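Local coordinates for Lmo1340 protein (Listeria monocytogenes, PDB 4NLM) that is of unknown function but is probably a lipid-anchored bacterial surface protein built around a YqgU-like six-bladed beta-propeller domain, at residues Arg130-Tyr140 with Met150-Trp158. Residues are numbered along the deposited sequence; the frame is centred on the assembly and turned at random.
Sequences RATKPLTTTFY and MFVTYSPEW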
loop_
_atom_site.group_PDB
_atom_site.type_symbol
_atom_site.label_atom_id
_atom_site.label_comp_id
_atom_site.label_asym_id
_atom_site.label_seq_id
_atom_site.Cartn_x
_atom_site.Cartn_y
_atom_site.Cartn_z
ATOM N N ARG A 130 -19.121 9.984 5.099
ATOM C CA ARG A 130 -19.865 10.463 3.949
ATOM C C ARG A 130 -20.505 9.270 3.271
ATOM O O ARG A 130 -19.963 8.178 3.248
ATOM C CB ARG A 130 -19.048 11.323 2.972
ATOM C CG ARG A 130 -17.900 10.633 2.270
ATOM C CD ARG A 130 -17.239 11.579 1.263
ATOM N NE ARG A 130 -18.098 11.906 0.121
ATOM C CZ ARG A 130 -18.144 11.191 -0.998
ATOM N NH1 ARG A 130 -17.387 10.104 -1.134
ATOM N NH2 ARG A 130 -18.954 11.552 -1.981
ATOM N N ALA A 131 -21.699 9.511 2.755
ATOM C CA ALA A 131 -22.503 8.515 2.095
ATOM C C ALA A 131 -22.242 8.556 0.609
ATOM O O ALA A 131 -22.084 9.634 0.032
ATOM C CB ALA A 131 -23.985 8.773 2.366
ATOM N N THR A 132 -22.263 7.381 -0.010
ATOM C CA THR A 132 -22.029 7.301 -1.425
ATOM C C THR A 132 -22.687 6.034 -1.965
ATOM O O THR A 132 -23.515 5.448 -1.285
ATOM C CB THR A 132 -20.536 7.419 -1.749
ATOM O OG1 THR A 132 -20.380 7.590 -3.161
ATOM C CG2 THR A 132 -19.754 6.214 -1.247
ATOM N N LYS A 133 -22.327 5.668 -3.178
ATOM C CA LYS A 133 -22.827 4.435 -3.773
ATOM C C LYS A 133 -21.704 3.390 -3.756
ATOM O O LYS A 133 -20.537 3.742 -3.725
ATOM C CB LYS A 133 -23.320 4.690 -5.203
ATOM C CG LYS A 133 -24.459 5.688 -5.299
ATOM C CD LYS A 133 -25.635 5.297 -4.416
ATOM C CE LYS A 133 -26.716 6.358 -4.396
ATOM N NZ LYS A 133 -27.417 6.495 -5.699
ATOM N N PRO A 134 -22.051 2.097 -3.746
ATOM C CA PRO A 134 -20.994 1.073 -3.697
ATOM C C PRO A 134 -20.326 0.914 -5.041
ATOM O O PRO A 134 -20.749 0.118 -5.878
ATOM C CB PRO A 134 -21.735 -0.198 -3.292
ATOM C CG PRO A 134 -23.154 0.053 -3.637
ATOM C CD PRO A 134 -23.402 1.518 -3.662
ATOM N N LEU A 135 -19.281 1.678 -5.242
ATOM C CA LEU A 135 -18.539 1.667 -6.461
ATOM C C LEU A 135 -17.093 1.338 -6.184
ATOM O O LEU A 135 -16.541 1.648 -5.110
ATOM C CB LEU A 135 -18.601 3.047 -7.077
ATOM C CG LEU A 135 -20.017 3.465 -7.447
ATOM C CD1 LEU A 135 -19.990 4.929 -7.780
ATOM C CD2 LEU A 135 -20.580 2.647 -8.608
ATOM N N THR A 136 -16.446 0.782 -7.195
ATOM C CA THR A 136 -15.025 0.483 -7.067
ATOM C C THR A 136 -14.243 1.748 -6.888
ATOM O O THR A 136 -14.325 2.662 -7.721
ATOM C CB THR A 136 -14.550 -0.283 -8.325
ATOM O OG1 THR A 136 -15.322 -1.474 -8.473
ATOM C CG2 THR A 136 -13.055 -0.604 -8.239
ATOM N N THR A 137 -13.427 1.757 -5.836
ATOM C CA THR A 137 -12.719 2.976 -5.437
ATOM C C THR A 137 -11.313 2.643 -4.956
ATOM O O THR A 137 -11.098 1.667 -4.227
ATOM C CB THR A 137 -13.484 3.650 -4.289
ATOM O OG1 THR A 137 -14.851 3.866 -4.662
ATOM C CG2 THR A 137 -12.852 4.972 -3.925
ATOM N N THR A 138 -10.375 3.509 -5.310
ATOM C CA THR A 138 -8.996 3.382 -4.851
ATOM C C THR A 138 -8.681 4.638 -4.043
ATOM O O THR A 138 -8.921 5.753 -4.521
ATOM C CB THR A 138 -7.998 3.223 -6.025
ATOM O OG1 THR A 138 -8.413 2.139 -6.843
ATOM C CG2 THR A 138 -6.582 2.981 -5.528
ATOM N N PHE A 139 -8.096 4.484 -2.850
ATOM C CA PHE A 139 -7.899 5.575 -1.933
ATOM C C PHE A 139 -6.445 5.944 -1.722
ATOM O O PHE A 139 -5.621 5.047 -1.573
ATOM C CB PHE A 139 -8.496 5.239 -0.562
ATOM C CG PHE A 139 -9.977 5.028 -0.549
ATOM C CD1 PHE A 139 -10.503 3.771 -0.799
ATOM C CD2 PHE A 139 -10.850 6.063 -0.267
ATOM C CE1 PHE A 139 -11.865 3.553 -0.784
ATOM C CE2 PHE A 139 -12.216 5.830 -0.256
ATOM C CZ PHE A 139 -12.733 4.569 -0.507
ATOM N N TYR A 140 -6.138 7.248 -1.603
ATOM C CA TYR A 140 -4.790 7.776 -1.408
ATOM C C TYR A 140 -4.841 8.751 -0.253
ATOM O O TYR A 140 -5.383 9.856 -0.388
ATOM C CB TYR A 140 -4.314 8.464 -2.678
ATOM C CG TYR A 140 -4.239 7.517 -3.844
ATOM C CD1 TYR A 140 -3.116 6.760 -4.071
ATOM C CD2 TYR A 140 -5.313 7.327 -4.677
ATOM C CE1 TYR A 140 -3.028 5.878 -5.118
ATOM C CE2 TYR A 140 -5.251 6.424 -5.720
ATOM C CZ TYR A 140 -4.091 5.721 -5.938
ATOM O OH TYR A 140 -3.987 4.818 -6.959
HETATM N N MSE A 150 -7.723 11.427 -1.066
HETATM C CA MSE A 150 -8.097 11.505 -2.459
HETATM C C MSE A 150 -8.527 10.113 -2.896
HETATM O O MSE A 150 -8.000 9.107 -2.420
HETATM C CB MSE A 150 -6.872 11.986 -3.239
HETATM C CG MSE A 150 -6.922 11.900 -4.755
HETATM SE SE MSE A 150 -5.371 12.896 -5.440
HETATM C CE MSE A 150 -3.872 11.712 -4.934
ATOM N N PHE A 151 -9.472 10.010 -3.814
ATOM C CA PHE A 151 -9.913 8.725 -4.290
ATOM C C PHE A 151 -10.376 8.769 -5.716
ATOM O O PHE A 151 -10.921 9.774 -6.210
ATOM C CB PHE A 151 -10.957 8.115 -3.351
ATOM C CG PHE A 151 -12.127 8.982 -3.074
ATOM C CD1 PHE A 151 -13.245 8.878 -3.866
ATOM C CD2 PHE A 151 -12.150 9.835 -1.994
ATOM C CE1 PHE A 151 -14.358 9.661 -3.658
ATOM C CE2 PHE A 151 -13.272 10.620 -1.761
ATOM C CZ PHE A 151 -14.366 10.532 -2.593
ATOM N N VAL A 152 -10.109 7.641 -6.364
ATOM C CA VAL A 152 -10.491 7.392 -7.729
ATOM C C VAL A 152 -11.694 6.459 -7.712
ATOM O O VAL A 152 -11.609 5.353 -7.157
ATOM C CB VAL A 152 -9.325 6.756 -8.507
ATOM C CG1 VAL A 152 -9.724 6.546 -9.962
ATOM C CG2 VAL A 152 -8.079 7.626 -8.399
ATOM N N THR A 153 -12.792 6.903 -8.316
ATOM C CA THR A 153 -13.997 6.085 -8.437
ATOM C C THR A 153 -14.230 5.691 -9.882
ATOM O O THR A 153 -14.030 6.487 -10.801
ATOM C CB THR A 153 -15.243 6.824 -7.923
ATOM O OG1 THR A 153 -15.315 8.133 -8.507
ATOM C CG2 THR A 153 -15.207 6.960 -6.430
ATOM N N TYR A 154 -14.636 4.439 -10.067
ATOM C CA TYR A 154 -14.865 3.882 -11.389
ATOM C C TYR A 154 -16.328 3.502 -11.582
ATOM O O TYR A 154 -16.957 3.004 -10.649
ATOM C CB TYR A 154 -14.067 2.590 -11.567
ATOM C CG TYR A 154 -12.580 2.745 -11.520
ATOM C CD1 TYR A 154 -11.899 2.706 -10.309
ATOM C CD2 TYR A 154 -11.849 2.971 -12.674
ATOM C CE1 TYR A 154 -10.527 2.834 -10.263
ATOM C CE2 TYR A 154 -10.470 3.119 -12.634
ATOM C CZ TYR A 154 -9.818 3.034 -11.427
ATOM O OH TYR A 154 -8.452 3.174 -11.368
ATOM N N SER A 155 -16.864 3.799 -12.753
ATOM C CA SER A 155 -18.196 3.355 -13.146
ATOM C C SER A 155 -18.293 3.496 -14.649
ATOM O O SER A 155 -17.656 4.366 -15.228
ATOM C CB SER A 155 -19.262 4.223 -12.492
ATOM O OG SER A 155 -20.560 3.723 -12.742
ATOM N N PRO A 156 -19.087 2.622 -15.313
ATOM C CA PRO A 156 -19.183 2.770 -16.768
ATOM C C PRO A 156 -19.763 4.092 -17.237
ATOM O O PRO A 156 -19.534 4.489 -18.378
ATOM C CB PRO A 156 -20.113 1.628 -17.193
ATOM C CG PRO A 156 -20.160 0.675 -16.059
ATOM C CD PRO A 156 -19.780 1.422 -14.821
ATOM N N GLU A 157 -20.485 4.780 -16.362
ATOM C CA GLU A 157 -21.089 6.041 -16.728
ATOM C C GLU A 157 -20.073 7.152 -16.919
ATOM O O GLU A 157 -20.385 8.179 -17.546
ATOM C CB GLU A 157 -22.070 6.506 -15.664
ATOM C CG GLU A 157 -23.342 5.706 -15.591
ATOM C CD GLU A 157 -23.193 4.438 -14.822
ATOM O OE1 GLU A 157 -22.083 4.129 -14.382
ATOM O OE2 GLU A 157 -24.190 3.759 -14.627
ATOM N N TRP A 158 -18.887 7.027 -16.321
ATOM C CA TRP A 158 -17.874 8.083 -16.440
ATOM C C TRP A 158 -16.424 7.608 -16.571
ATOM O O TRP A 158 -15.520 8.426 -16.630
ATOM C CB TRP A 158 -17.961 9.028 -15.241
ATOM C CG TRP A 158 -17.666 8.402 -13.916
ATOM C CD1 TRP A 158 -16.427 8.101 -13.392
ATOM C CD2 TRP A 158 -18.613 8.055 -12.906
ATOM N NE1 TRP A 158 -16.571 7.569 -12.147
ATOM C CE2 TRP A 158 -17.895 7.520 -11.822
ATOM C CE3 TRP A 158 -20.015 8.097 -12.830
ATOM C CZ2 TRP A 158 -18.514 7.090 -10.676
ATOM C CZ3 TRP A 158 -20.618 7.646 -11.705
ATOM C CH2 TRP A 158 -19.883 7.171 -10.628
HETATM O O HOH W 1 -17.735 0.589 -9.733
HETATM O O HOH W 2 -7.173 2.394 -9.228
#
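Strands 137-140 and 150-155 run antiparallel, their axes at 170° and 4.6 Å apart at closest approach, with Thr138-Val152 and Tyr140-Met150 as hydrogen-bonded pairs and Thr137-Thr153 and Phe139-Phe151 as non-hydrogen-bonded ones. Each hydrogen-bonded pair exchanges two N-H...O=C bonds, and Tyr154 N adds a fifth to Thr136 O. Water 1 continues the pairing, accepting from Thr136 N and donating to Tyr154 O.

On the face of Thr137, Phe139, Phe151 and Thr153, the two phenylalanine side chains run alongside each other in the same direction, but their ring planes are inclined at 45°; the nearest touch is Phe139 CD2 on Phe151 CB, 3.7 Å. Chi1 of 54° sets the Phe151 ring between its own backbone N and carbonyl carbon, and its far end reaches Arg130, where Phe151 CZ lies 3.4 Å from Arg130 NH1. Thr137 splits its branches: CG2 lies against Phe151 CB and over one face of the Phe139 ring, while OG1 donates to Leu135 O from above the carbonyl plane (2.8 Å).

Strand order identifies 137-141 and 148-155 as the first hairpin of a four-stranded propeller blade, whereas Arg130 belongs to the last strand of the preceding blade; its contact with Phe151 therefore spans the interblade interface, where Met116 also packs on Phe151.

On the other face, Tyr140 CE2 meets Val152 CG2 at 4.1 Å, and the selenomethionine Met150, its chain turning at the last torsion, brings CE to Tyr140 CB. Water 2 links Thr138 OG1 to Tyr154 OH (2.6 Å from the water oxygen). Beyond the strand, Trp158 NE1 donates to Thr153 O, and its indole edge receives Leu135 CD1 at Trp158 CH2, 3.6 Å away.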